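Local atomic coordinates of uncharacterized protein Cgl0159 (Corynebacterium glutamicum, PDB entry 3FOK), a protein that is of unknown function but folds as a TIM barrel of the Cgl0159-like family, consistent with an enzyme whose reaction has not been identified. Residues 124-129 and 159-164; 183-188 and 202-207; 223-228 and 240-245. One frame throughout, in Å; residues are numbered along the deposited sequence.

Contact 1 of 3, residues 124-129 and 159-164; sequences EMDDRY and APTLEA
Thr-161 meets the backbone of Met-125 and Asp-127 where the loop after strand 108-112 of this TIM barrel lies on the start of helix 158-174. In the loop, Asp-126 and Asp-127 are the centres of successive inverse gamma turns. Thr-161 OG1 lies 3.0 Å from Met-125 O and also hydrogen-bonds Gly-157 O, one turn earlier. The hydroxyl stands anti to the carbonyl carbon (chi1 -56°), which sends CG2 alongside Asp-127 CB at 4.1 Å. Asp-126 extends its carboxylate anti to the backbone N (chi1 176°) and crosses the Pro-160 side chain at about a right angle, with OD1 3.7 Å from Pro-160 CG. OD2 pairs with Arg-128, although that salt bridge is modelled implausibly short; Arg-128 also reaches Glu-163 of a neighbouring subunit. The Asp-127 carboxylate turns from the helix to Arg-150 and Gly-117 N. Farther along, Tyr-129 packs on Ala-164, with CE2 3.6 Å from Ala-164 CB and Ala-164 O over one face of the ring, while the phenol oxygen is hydrogen-bonded to Thr-165 OG1. A water bridges the Asp-126 carboxylate and the threonine hydroxyl, donating to Asp-126 OD1 at 2.9 Å and to Thr-161 OG1 at 3.0 Å.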
ATOM      1  N   GLU A 124     -18.332  -3.702   7.134  1.00 20.05           N
ATOM      2  CA  GLU A 124     -18.734  -4.677   6.124  1.00 22.30           C
ATOM      3  C   GLU A 124     -18.869  -4.181   4.690  1.00 23.01           C
ATOM      4  O   GLU A 124     -19.094  -4.979   3.783  1.00 23.76           O
ATOM      5  CB  GLU A 124     -19.983  -5.475   6.558  1.00 23.65           C
ATOM      6  CG  GLU A 124     -21.353  -4.846   6.418  1.00 24.56           C
ATOM      7  CD  GLU A 124     -22.452  -5.849   6.776  1.00 26.30           C
ATOM      8  OE1 GLU A 124     -22.648  -6.824   6.015  1.00 25.21           O
ATOM      9  OE2 GLU A 124     -23.104  -5.674   7.828  1.00 26.32           O
HETATM   10  N   MSE A 125     -18.722  -2.878   4.464  1.00 22.64           N
HETATM   11  CA  MSE A 125     -18.778  -2.376   3.097  1.00 23.21           C
HETATM   12  C   MSE A 125     -17.373  -2.516   2.506  1.00 22.63           C
HETATM   13  O   MSE A 125     -17.186  -2.466   1.290  1.00 21.84           O
HETATM   14  CB  MSE A 125     -19.231  -0.914   3.052  1.00 25.95           C
HETATM   15  CG  MSE A 125     -20.710  -0.711   3.346  1.00 29.78           C
HETATM   16 SE   MSE A 125     -21.859  -2.011   2.478  1.00 37.16          SE
HETATM   17  CE  MSE A 125     -21.408  -1.651   0.621  1.00 33.33           C
ATOM     18  N   ASP A 126     -16.393  -2.696   3.388  1.00 22.14           N
ATOM     19  CA  ASP A 126     -14.994  -2.873   3.004  1.00 21.59           C
ATOM     20  C   ASP A 126     -14.770  -4.383   2.890  1.00 20.50           C
ATOM     21  O   ASP A 126     -14.013  -4.980   3.651  1.00 21.15           O
ATOM     22  CB  ASP A 126     -14.094  -2.247   4.079  1.00 22.48           C
ATOM     23  CG  ASP A 126     -12.617  -2.454   3.813  1.00 24.19           C
ATOM     24  OD1 ASP A 126     -12.214  -2.546   2.635  1.00 26.57           O
ATOM     25  OD2 ASP A 126     -11.853  -2.506   4.796  1.00 24.30           O
ATOM     26  N   ASP A 127     -15.453  -4.977   1.915  1.00 19.91           N
ATOM     27  CA  ASP A 127     -15.435  -6.414   1.641  1.00 18.11           C
ATOM     28  C   ASP A 127     -14.134  -6.914   1.014  1.00 18.51           C
ATOM     29  O   ASP A 127     -14.087  -7.205  -0.183  1.00 17.54           O
ATOM     30  CB  ASP A 127     -16.594  -6.757   0.705  1.00 18.84           C
ATOM     31  CG  ASP A 127     -17.280  -8.053   1.075  1.00 21.03           C
ATOM     32  OD1 ASP A 127     -16.591  -8.986   1.541  1.00 20.19           O
ATOM     33  OD2 ASP A 127     -18.512  -8.139   0.888  1.00 24.56           O
ATOM     34  N   ARG A 128     -13.095  -7.054   1.830  1.00 18.01           N
ATOM     35  CA  ARG A 128     -11.789  -7.496   1.351  1.00 16.26           C
ATOM     36  C   ARG A 128     -11.724  -8.935   0.824  1.00 16.10           C
ATOM     37  O   ARG A 128     -12.530  -9.790   1.195  1.00 15.72           O
ATOM     38  CB  ARG A 128     -10.761  -7.270   2.461  1.00 15.68           C
ATOM     39  CG  ARG A 128     -10.572  -5.787   2.769  1.00 17.63           C
ATOM     40  CD  ARG A 128     -10.133  -5.535   4.204  1.00 17.71           C
ATOM     41  NE  ARG A 128      -8.785  -4.983   4.288  1.00 20.26           N
ATOM     42  CZ  ARG A 128      -8.502  -3.722   4.595  1.00 20.11           C
ATOM     43  NH1 ARG A 128      -9.470  -2.864   4.854  1.00 19.46           N
ATOM     44  NH2 ARG A 128      -7.241  -3.324   4.652  1.00 22.68           N
ATOM     45  N   TYR A 129     -10.761  -9.183  -0.061  1.00 15.06           N
ATOM     46  CA  TYR A 129     -10.567 -10.497  -0.660  1.00 13.44           C
ATOM     47  C   TYR A 129      -9.788 -11.415   0.268  1.00 13.35           C
ATOM     48  O   TYR A 129      -8.564 -11.353   0.369  1.00 12.62           O
ATOM     49  CB  TYR A 129      -9.891 -10.336  -2.023  1.00 12.55           C
ATOM     50  CG  TYR A 129     -10.882  -9.873  -3.058  1.00 10.95           C
ATOM     51  CD1 TYR A 129     -11.320 -10.734  -4.065  1.00 11.01           C
ATOM     52  CD2 TYR A 129     -11.467  -8.612  -2.968  1.00 11.72           C
ATOM     53  CE1 TYR A 129     -12.323 -10.355  -4.952  1.00 13.48           C
ATOM     54  CE2 TYR A 129     -12.475  -8.220  -3.846  1.00 13.37           C
ATOM     55  CZ  TYR A 129     -12.896  -9.096  -4.834  1.00 14.72           C
ATOM     56  OH  TYR A 129     -13.892  -8.708  -5.694  1.00 15.30           O
ATOM     57  N   ALA A 159     -15.173   2.094  -1.994  1.00 14.43           N
ATOM     58  CA  ALA A 159     -14.074   2.445  -2.884  1.00 13.94           C
ATOM     59  C   ALA A 159     -13.042   1.328  -3.034  1.00 14.37           C
ATOM     60  O   ALA A 159     -12.831   0.824  -4.134  1.00 16.24           O
ATOM     61  CB  ALA A 159     -13.402   3.727  -2.405  1.00 15.74           C
ATOM     62  N   PRO A 160     -12.378   0.927  -1.937  1.00 13.50           N
ATOM     63  CA  PRO A 160     -11.399  -0.147  -2.131  1.00 11.95           C
ATOM     64  C   PRO A 160     -12.000  -1.458  -2.642  1.00 12.36           C
ATOM     65  O   PRO A 160     -11.304  -2.262  -3.267  1.00 11.29           O
ATOM     66  CB  PRO A 160     -10.741  -0.278  -0.753  1.00 10.18           C
ATOM     67  CG  PRO A 160     -11.789   0.233   0.191  1.00 12.24           C
ATOM     68  CD  PRO A 160     -12.357   1.414  -0.545  1.00 12.18           C
ATOM     69  N   THR A 161     -13.289  -1.676  -2.390  1.00 12.77           N
ATOM     70  CA  THR A 161     -13.933  -2.903  -2.852  1.00 12.67           C
ATOM     71  C   THR A 161     -14.133  -2.873  -4.365  1.00 14.56           C
ATOM     72  O   THR A 161     -13.997  -3.896  -5.040  1.00 16.60           O
ATOM     73  CB  THR A 161     -15.298  -3.123  -2.167  1.00 12.52           C
ATOM     74  OG1 THR A 161     -15.125  -3.126  -0.745  1.00 14.25           O
ATOM     75  CG2 THR A 161     -15.898  -4.462  -2.588  1.00  9.68           C
ATOM     76  N   LEU A 162     -14.454  -1.701  -4.902  1.00 13.98           N
ATOM     77  CA  LEU A 162     -14.646  -1.576  -6.340  1.00 14.36           C
ATOM     78  C   LEU A 162     -13.315  -1.854  -7.033  1.00 15.35           C
ATOM     79  O   LEU A 162     -13.252  -2.598  -8.013  1.00 15.20           O
ATOM     80  CB  LEU A 162     -15.132  -0.169  -6.701  1.00 13.15           C
ATOM     81  CG  LEU A 162     -16.538   0.222  -6.242  1.00 14.98           C
ATOM     82  CD1 LEU A 162     -16.784   1.696  -6.536  1.00 13.53           C
ATOM     83  CD2 LEU A 162     -17.568  -0.646  -6.949  1.00 13.82           C
ATOM     84  N   GLU A 163     -12.247  -1.266  -6.504  1.00 14.90           N
ATOM     85  CA  GLU A 163     -10.920  -1.443  -7.084  1.00 14.66           C
ATOM     86  C   GLU A 163     -10.420  -2.884  -6.976  1.00 13.29           C
ATOM     87  O   GLU A 163      -9.841  -3.413  -7.922  1.00 12.70           O
ATOM     88  CB  GLU A 163      -9.923  -0.477  -6.430  1.00 14.04           C
ATOM     89  CG  GLU A 163      -8.509  -0.575  -6.973  1.00 14.94           C
ATOM     90  CD  GLU A 163      -7.644   0.617  -6.598  1.00 16.62           C
ATOM     91  OE1 GLU A 163      -7.826   1.163  -5.489  1.00 13.67           O
ATOM     92  OE2 GLU A 163      -6.775   1.003  -7.410  1.00 20.66           O
ATOM     93  N   ALA A 164     -10.653  -3.522  -5.836  1.00 12.69           N
ATOM     94  CA  ALA A 164     -10.215  -4.901  -5.645  1.00 10.78           C
ATOM     95  C   ALA A 164     -10.996  -5.829  -6.566  1.00 13.06           C
ATOM     96  O   ALA A 164     -10.457  -6.825  -7.060  1.00 13.32           O
ATOM     97  CB  ALA A 164     -10.410  -5.320  -4.196  1.00  9.99           C
TER
HETATM   98  O   HOH W   1     -12.464  -4.123   0.240  1.00 20.92           O

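Contact 2 of 3, residues 183-188 and 202-207; sequences PFMSNW and VIQSVA
Met-185, modelled as selenomethionine, reaches from strand 183-188 onto Ser-205 and Gln-204 of the helix, a strand-helix layer of the TIM barrel. Its CB leaves the strand toward the helix. CG, anti to the carbonyl carbon, comes 4.0 Å from Ser-205 CB. The bend at chi2 (-64°) then sets SE beside the helix backbone, 4.1 Å from Ser-205 N. The same SE meets the amide end of the extended Gln-204, whose NE2 lies 4.0 Å away, the two side chains crossing at about a right angle. Beyond SE the position of CE is doubtful, since it is modelled closer to Ser-205 than carbons can sit. Ser-205 holds its OG between backbone N and carbonyl carbon (chi1 70°), where it donates to Val-202 O at 2.6 Å. That oxygen also accepts from Val-206 N, on the same face of its carbonyl plane. A water donates to Ser-205 OG at 2.9 Å and to Pro-183 O at 2.8 Å, giving the interface a polar bridge beside the Pro-183 ring. The N-to-C directions of the short segments differ by 121°, with axes 6.9 Å apart. Gln-204 packs on Gly-55 of another subunit, and Phe-184 points from the helix. Helix 199-210 packs on strand 179-189 and, through Val-206, on strand 219-224; strand 179-189 itself pairs with 144-151 and 219-224.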
ATOM      1  N   PRO A 183     -23.741  -7.999  -7.714  1.00 18.49           N
ATOM      2  CA  PRO A 183     -23.859  -6.582  -7.373  1.00 18.07           C
ATOM      3  C   PRO A 183     -25.109  -6.234  -6.577  1.00 19.20           C
ATOM      4  O   PRO A 183     -26.107  -6.955  -6.603  1.00 20.03           O
ATOM      5  CB  PRO A 183     -23.856  -5.917  -8.734  1.00 17.13           C
ATOM      6  CG  PRO A 183     -24.713  -6.864  -9.517  1.00 17.93           C
ATOM      7  CD  PRO A 183     -24.211  -8.236  -9.092  1.00 18.02           C
ATOM      8  N   PHE A 184     -25.034  -5.104  -5.883  1.00 19.48           N
ATOM      9  CA  PHE A 184     -26.122  -4.594  -5.061  1.00 18.91           C
ATOM     10  C   PHE A 184     -25.835  -3.142  -4.734  1.00 20.64           C
ATOM     11  O   PHE A 184     -24.677  -2.731  -4.661  1.00 20.18           O
ATOM     12  CB  PHE A 184     -26.189  -5.321  -3.713  1.00 17.99           C
ATOM     13  CG  PHE A 184     -26.938  -6.613  -3.731  1.00 17.57           C
ATOM     14  CD1 PHE A 184     -28.305  -6.640  -3.981  1.00 18.14           C
ATOM     15  CD2 PHE A 184     -26.284  -7.803  -3.429  1.00 15.86           C
ATOM     16  CE1 PHE A 184     -29.015  -7.838  -3.923  1.00 18.32           C
ATOM     17  CE2 PHE A 184     -26.981  -9.003  -3.369  1.00 16.85           C
ATOM     18  CZ  PHE A 184     -28.353  -9.022  -3.615  1.00 16.51           C
HETATM   19  N   MSE A 185     -26.895  -2.367  -4.548  1.00 21.60           N
HETATM   20  CA  MSE A 185     -26.746  -0.991  -4.117  1.00 23.13           C
HETATM   21  C   MSE A 185     -27.121  -1.220  -2.660  1.00 21.69           C
HETATM   22  O   MSE A 185     -28.105  -1.907  -2.386  1.00 21.72           O
HETATM   23  CB  MSE A 185     -27.768  -0.073  -4.792  1.00 26.24           C
HETATM   24  CG  MSE A 185     -27.563   0.121  -6.293  1.00 33.43           C
HETATM   25 SE   MSE A 185     -25.911   1.003  -6.792  1.00 40.97          SE
HETATM   26  CE  MSE A 185     -24.792  -0.537  -6.843  1.00 41.25           C
ATOM     27  N   SER A 186     -26.334  -0.696  -1.729  1.00 21.36           N
ATOM     28  CA  SER A 186     -26.635  -0.901  -0.317  1.00 21.66           C
ATOM     29  C   SER A 186     -26.621   0.401   0.465  1.00 21.85           C
ATOM     30  O   SER A 186     -25.923   1.344   0.101  1.00 24.20           O
ATOM     31  CB  SER A 186     -25.631  -1.879   0.298  1.00 20.48           C
ATOM     32  OG  SER A 186     -25.684  -3.141  -0.343  1.00 21.30           O
ATOM     33  N   ASN A 187     -27.395   0.448   1.542  1.00 21.51           N
ATOM     34  CA  ASN A 187     -27.456   1.639   2.376  1.00 21.53           C
ATOM     35  C   ASN A 187     -27.418   1.270   3.844  1.00 21.63           C
ATOM     36  O   ASN A 187     -27.768   0.151   4.226  1.00 22.68           O
ATOM     37  CB  ASN A 187     -28.743   2.431   2.122  1.00 21.98           C
ATOM     38  CG  ASN A 187     -28.938   2.789   0.666  1.00 23.03           C
ATOM     39  OD1 ASN A 187     -29.523   2.025  -0.101  1.00 23.34           O
ATOM     40  ND2 ASN A 187     -28.444   3.955   0.277  1.00 22.50           N
ATOM     41  N   TRP A 188     -26.982   2.215   4.665  1.00 21.51           N
ATOM     42  CA  TRP A 188     -26.954   2.003   6.097  1.00 22.56           C
ATOM     43  C   TRP A 188     -28.312   2.478   6.590  1.00 24.51           C
ATOM     44  O   TRP A 188     -28.689   3.633   6.362  1.00 23.59           O
ATOM     45  CB  TRP A 188     -25.851   2.829   6.761  1.00 22.36           C
ATOM     46  CG  TRP A 188     -24.484   2.237   6.641  1.00 23.25           C
ATOM     47  CD1 TRP A 188     -23.479   2.657   5.825  1.00 23.38           C
ATOM     48  CD2 TRP A 188     -23.975   1.112   7.363  1.00 21.59           C
ATOM     49  NE1 TRP A 188     -22.369   1.865   5.995  1.00 24.33           N
ATOM     50  CE2 TRP A 188     -22.646   0.908   6.936  1.00 22.12           C
ATOM     51  CE3 TRP A 188     -24.510   0.258   8.335  1.00 23.85           C
ATOM     52  CZ2 TRP A 188     -21.842  -0.118   7.441  1.00 23.31           C
ATOM     53  CZ3 TRP A 188     -23.711  -0.767   8.842  1.00 24.00           C
ATOM     54  CH2 TRP A 188     -22.388  -0.942   8.393  1.00 23.96           C
ATOM     55  N   VAL A 202     -31.117  -2.119  -8.745  1.00 17.47           N
ATOM     56  CA  VAL A 202     -30.488  -3.302  -9.308  1.00 16.92           C
ATOM     57  C   VAL A 202     -29.869  -2.955 -10.655  1.00 17.51           C
ATOM     58  O   VAL A 202     -28.744  -3.361 -10.957  1.00 15.74           O
ATOM     59  CB  VAL A 202     -31.508  -4.443  -9.501  1.00 15.94           C
ATOM     60  CG1 VAL A 202     -30.841  -5.631 -10.185  1.00 14.77           C
ATOM     61  CG2 VAL A 202     -32.078  -4.860  -8.157  1.00 14.17           C
ATOM     62  N   ILE A 203     -30.608  -2.199 -11.461  1.00 17.78           N
ATOM     63  CA  ILE A 203     -30.126  -1.801 -12.773  1.00 18.45           C
ATOM     64  C   ILE A 203     -28.859  -0.957 -12.653  1.00 20.78           C
ATOM     65  O   ILE A 203     -27.885  -1.176 -13.382  1.00 21.85           O
ATOM     66  CB  ILE A 203     -31.214  -1.019 -13.536  1.00 18.79           C
ATOM     67  CG1 ILE A 203     -32.315  -1.987 -13.979  1.00 20.11           C
ATOM     68  CG2 ILE A 203     -30.611  -0.289 -14.739  1.00 17.74           C
ATOM     69  CD1 ILE A 203     -33.499  -1.328 -14.647  1.00 18.51           C
ATOM     70  N   GLN A 204     -28.861  -0.008 -11.722  1.00 20.51           N
ATOM     71  CA  GLN A 204     -27.700   0.850 -11.529  1.00 20.95           C
ATOM     72  C   GLN A 204     -26.482   0.042 -11.077  1.00 20.59           C
ATOM     73  O   GLN A 204     -25.354   0.333 -11.473  1.00 19.18           O
ATOM     74  CB  GLN A 204     -28.001   1.935 -10.494  1.00 22.02           C
ATOM     75  CG  GLN A 204     -26.939   3.022 -10.437  1.00 25.97           C
ATOM     76  CD  GLN A 204     -27.186   4.031  -9.333  1.00 30.52           C
ATOM     77  OE1 GLN A 204     -26.477   5.035  -9.229  1.00 32.58           O
ATOM     78  NE2 GLN A 204     -28.190   3.772  -8.499  1.00 32.75           N
ATOM     79  N   SER A 205     -26.710  -0.970 -10.245  1.00 19.81           N
ATOM     80  CA  SER A 205     -25.616  -1.794  -9.748  1.00 18.49           C
ATOM     81  C   SER A 205     -25.000  -2.619 -10.870  1.00 18.30           C
ATOM     82  O   SER A 205     -23.792  -2.854 -10.885  1.00 17.52           O
ATOM     83  CB  SER A 205     -26.096  -2.720  -8.619  1.00 16.94           C
ATOM     84  OG  SER A 205     -26.955  -3.735  -9.094  1.00 19.61           O
ATOM     85  N   VAL A 206     -25.830  -3.057 -11.808  1.00 17.36           N
ATOM     86  CA  VAL A 206     -25.341  -3.850 -12.926  1.00 16.26           C
ATOM     87  C   VAL A 206     -24.475  -3.003 -13.850  1.00 16.30           C
ATOM     88  O   VAL A 206     -23.414  -3.446 -14.295  1.00 16.18           O
ATOM     89  CB  VAL A 206     -26.506  -4.446 -13.734  1.00 15.50           C
ATOM     90  CG1 VAL A 206     -25.979  -5.158 -14.955  1.00 15.88           C
ATOM     91  CG2 VAL A 206     -27.290  -5.419 -12.869  1.00 16.22           C
ATOM     92  N   ALA A 207     -24.924  -1.784 -14.132  1.00 16.15           N
ATOM     93  CA  ALA A 207     -24.173  -0.883 -15.006  1.00 16.60           C
ATOM     94  C   ALA A 207     -22.790  -0.602 -14.424  1.00 16.96           C
ATOM     95  O   ALA A 207     -21.815  -0.449 -15.158  1.00 18.44           O
ATOM     96  CB  ALA A 207     -24.934   0.418 -15.199  1.00 15.12           C
TER
HETATM   97  O   HOH W   2     -28.463  -5.637  -7.421  1.00 13.51           O

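Contact 3 of 3, residues 223-228 and 240-245; sequences LPVVEE and TLLLGG
Leu-223 pairs through both its N-H and its carbonyl with the neighbouring strand: Leu-223 N donates to Leu-241 O at 3.0 Å, and Leu-223 O accepts from Leu-243 N, also at 3.0 Å. The two bonds bracket Leu-242, the alternating reach expected of a parallel bridge, and their N-H...O angles of 146° and 147° show that both are moderately bent. The first donor approaches almost in line with its carbonyl, whereas the second is tilted from the carbonyl plane. A CA-H...O contact from Leu-242 CA, 3.4 Å from Leu-223 O, adds to the load on that oxygen. Pro-224, a proline, has no N-H to give.

Packing flanks this backbone core. The Leu-223 side chain crosses Thr-240 at about a right angle, with CG 3.9 Å from Thr-240 CG2, while Val-225 CG2 approaches Leu-242 CD1 at 4.0 Å. On the sheet face carrying Pro-224, the first torsion of Leu-243 (chi1 60°) puts CG between the backbone N and the carbonyl carbon, where it sits against the partner backbone, 3.3 Å from Leu-223 O; CD1 comes to 3.8 Å from Pro-224 CB. Strand 219-224, helix 229-232 and strand 240-243 form a beta-alpha-beta unit within the TIM barrel. The chemistry implies a division of labour: polar bonding across the contact is confined to the main chain, while carbon-rich side chains pack on the face of Leu-223 and Leu-242 and on that of Pro-224 and Leu-243.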
ATOM      1  N   LEU A 223     -27.764 -11.997 -10.121  1.00 21.04           N
ATOM      2  CA  LEU A 223     -28.744 -11.006  -9.697  1.00 20.77           C
ATOM      3  C   LEU A 223     -29.919 -11.545  -8.899  1.00 22.64           C
ATOM      4  O   LEU A 223     -30.232 -12.735  -8.950  1.00 23.65           O
ATOM      5  CB  LEU A 223     -29.290 -10.273 -10.924  1.00 20.60           C
ATOM      6  CG  LEU A 223     -28.280  -9.700 -11.921  1.00 19.88           C
ATOM      7  CD1 LEU A 223     -29.027  -9.058 -13.074  1.00 18.02           C
ATOM      8  CD2 LEU A 223     -27.382  -8.688 -11.235  1.00 19.49           C
ATOM      9  N   PRO A 224     -30.586 -10.659  -8.139  1.00 22.78           N
ATOM     10  CA  PRO A 224     -31.741 -11.041  -7.326  1.00 23.69           C
ATOM     11  C   PRO A 224     -33.006 -10.904  -8.172  1.00 25.47           C
ATOM     12  O   PRO A 224     -33.105  -9.986  -8.992  1.00 26.55           O
ATOM     13  CB  PRO A 224     -31.702 -10.025  -6.195  1.00 23.35           C
ATOM     14  CG  PRO A 224     -31.275  -8.788  -6.914  1.00 22.37           C
ATOM     15  CD  PRO A 224     -30.150  -9.289  -7.808  1.00 21.34           C
ATOM     16  N   VAL A 225     -33.957 -11.816  -7.995  1.00 26.35           N
ATOM     17  CA  VAL A 225     -35.203 -11.738  -8.749  1.00 26.73           C
ATOM     18  C   VAL A 225     -35.996 -10.603  -8.129  1.00 28.48           C
ATOM     19  O   VAL A 225     -36.465 -10.700  -6.998  1.00 28.59           O
ATOM     20  CB  VAL A 225     -36.000 -13.046  -8.659  1.00 26.66           C
ATOM     21  CG1 VAL A 225     -37.283 -12.929  -9.465  1.00 25.42           C
ATOM     22  CG2 VAL A 225     -35.151 -14.197  -9.174  1.00 24.84           C
ATOM     23  N   VAL A 226     -36.139  -9.523  -8.885  1.00 30.34           N
ATOM     24  CA  VAL A 226     -36.821  -8.332  -8.408  1.00 31.95           C
ATOM     25  C   VAL A 226     -38.010  -7.916  -9.271  1.00 33.47           C
ATOM     26  O   VAL A 226     -38.284  -8.514 -10.310  1.00 33.96           O
ATOM     27  CB  VAL A 226     -35.794  -7.175  -8.315  1.00 31.91           C
ATOM     28  CG1 VAL A 226     -36.479  -5.851  -8.052  1.00 34.87           C
ATOM     29  CG2 VAL A 226     -34.803  -7.477  -7.211  1.00 31.30           C
ATOM     30  N   GLU A 227     -38.722  -6.893  -8.809  1.00 35.39           N
ATOM     31  CA  GLU A 227     -39.876  -6.352  -9.512  1.00 37.29           C
ATOM     32  C   GLU A 227     -39.441  -5.891 -10.906  1.00 37.49           C
ATOM     33  O   GLU A 227     -38.341  -5.370 -11.064  1.00 37.34           O
ATOM     34  CB  GLU A 227     -40.436  -5.157  -8.735  1.00 39.93           C
ATOM     35  CG  GLU A 227     -41.925  -4.971  -8.900  1.00 44.80           C
ATOM     36  CD  GLU A 227     -42.710  -5.966  -8.070  1.00 47.74           C
ATOM     37  OE1 GLU A 227     -42.732  -5.813  -6.829  1.00 49.15           O
ATOM     38  OE2 GLU A 227     -43.294  -6.904  -8.653  1.00 49.54           O
ATOM     39  N   GLU A 228     -40.297  -6.100 -11.911  1.00 38.70           N
ATOM     40  CA  GLU A 228     -40.009  -5.680 -13.298  1.00 39.70           C
ATOM     41  C   GLU A 228     -38.660  -6.198 -13.902  1.00 40.82           C
ATOM     42  O   GLU A 228     -37.917  -5.394 -14.470  1.00 39.94           O
ATOM     43  CB  GLU A 228     -40.017  -4.141 -13.342  1.00 40.28           C
ATOM     44  CG  GLU A 228     -41.373  -3.498 -13.577  1.00 41.69           C
ATOM     45  CD  GLU A 228     -41.281  -1.991 -13.722  1.00 44.25           C
ATOM     46  OE1 GLU A 228     -41.107  -1.302 -12.693  1.00 44.44           O
ATOM     47  OE2 GLU A 228     -41.367  -1.496 -14.869  1.00 44.54           O
ATOM     48  N   THR A 240     -26.430 -14.303 -17.091  1.00 22.59           N
ATOM     49  CA  THR A 240     -26.898 -14.067 -15.737  1.00 22.45           C
ATOM     50  C   THR A 240     -27.434 -15.302 -15.026  1.00 23.10           C
ATOM     51  O   THR A 240     -28.041 -16.180 -15.634  1.00 24.30           O
ATOM     52  CB  THR A 240     -28.000 -12.986 -15.741  1.00 23.13           C
ATOM     53  OG1 THR A 240     -27.467 -11.770 -16.278  1.00 23.92           O
ATOM     54  CG2 THR A 240     -28.514 -12.729 -14.335  1.00 25.60           C
ATOM     55  N   LEU A 241     -27.188 -15.355 -13.724  1.00 23.60           N
ATOM     56  CA  LEU A 241     -27.658 -16.442 -12.878  1.00 24.33           C
ATOM     57  C   LEU A 241     -28.456 -15.783 -11.764  1.00 25.21           C
ATOM     58  O   LEU A 241     -28.075 -14.728 -11.254  1.00 25.19           O
ATOM     59  CB  LEU A 241     -26.478 -17.228 -12.302  1.00 24.17           C
ATOM     60  CG  LEU A 241     -25.676 -18.032 -13.329  1.00 25.27           C
ATOM     61  CD1 LEU A 241     -24.446 -18.626 -12.674  1.00 23.38           C
ATOM     62  CD2 LEU A 241     -26.554 -19.129 -13.917  1.00 24.62           C
ATOM     63  N   LEU A 242     -29.571 -16.395 -11.393  1.00 26.77           N
ATOM     64  CA  LEU A 242     -30.428 -15.837 -10.358  1.00 28.34           C
ATOM     65  C   LEU A 242     -30.110 -16.392  -8.978  1.00 29.75           C
ATOM     66  O   LEU A 242     -29.691 -17.540  -8.836  1.00 30.19           O
ATOM     67  CB  LEU A 242     -31.891 -16.112 -10.705  1.00 27.79           C
ATOM     68  CG  LEU A 242     -32.285 -15.761 -12.144  1.00 26.66           C
ATOM     69  CD1 LEU A 242     -33.728 -16.164 -12.388  1.00 26.37           C
ATOM     70  CD2 LEU A 242     -32.086 -14.275 -12.391  1.00 25.77           C
ATOM     71  N   LEU A 243     -30.307 -15.561  -7.961  1.00 31.77           N
ATOM     72  CA  LEU A 243     -30.057 -15.950  -6.580  1.00 32.39           C
ATOM     73  C   LEU A 243     -31.364 -15.922  -5.791  1.00 32.84           C
ATOM     74  O   LEU A 243     -32.273 -15.160  -6.108  1.00 31.90           O
ATOM     75  CB  LEU A 243     -29.034 -14.997  -5.950  1.00 32.00           C
ATOM     76  CG  LEU A 243     -29.385 -13.505  -5.891  1.00 32.99           C
ATOM     77  CD1 LEU A 243     -30.258 -13.222  -4.675  1.00 30.38           C
ATOM     78  CD2 LEU A 243     -28.108 -12.685  -5.804  1.00 33.23           C
ATOM     79  N   GLY A 244     -31.454 -16.769  -4.772  1.00 35.34           N
ATOM     80  CA  GLY A 244     -32.645 -16.820  -3.944  1.00 40.35           C
ATOM     81  C   GLY A 244     -32.268 -16.408  -2.536  1.00 44.31           C
ATOM     82  O   GLY A 244     -31.853 -17.245  -1.728  1.00 46.86           O
ATOM     83  N   GLY A 245     -32.415 -15.120  -2.242  1.00 45.49           N
ATOM     84  CA  GLY A 245     -32.051 -14.599  -0.936  1.00 47.98           C
ATOM     85  C   GLY A 245     -32.725 -15.171   0.298  1.00 50.46           C
ATOM     86  O   GLY A 245     -32.784 -16.383   0.499  1.00 49.45           O
TER

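How the contacts relate
The three contacts lie at different places in one barrel. Contact 3 is strand on strand in the buried wall, its polar bonds all between backbones; contact 2 is strand against covering helix, also buried but joined by side chains and a water; contact 1, only partly buried, sets a loop on a helix and depends on hydroxyl, carboxylate and water. Contacts 2 and 3 hold neighbouring strands of the same sheet, 179-189 and 219-224, and Leu-223 CD2 touches Val-206 CG2 at 3.7 Å. Contact 1 meets contact 2 through Met-125 against Trp-188 and Ser-186, but lies about 13 Å from contact 3 at nearest atoms. Contacts 1 and 2 also reach a neighbouring subunit.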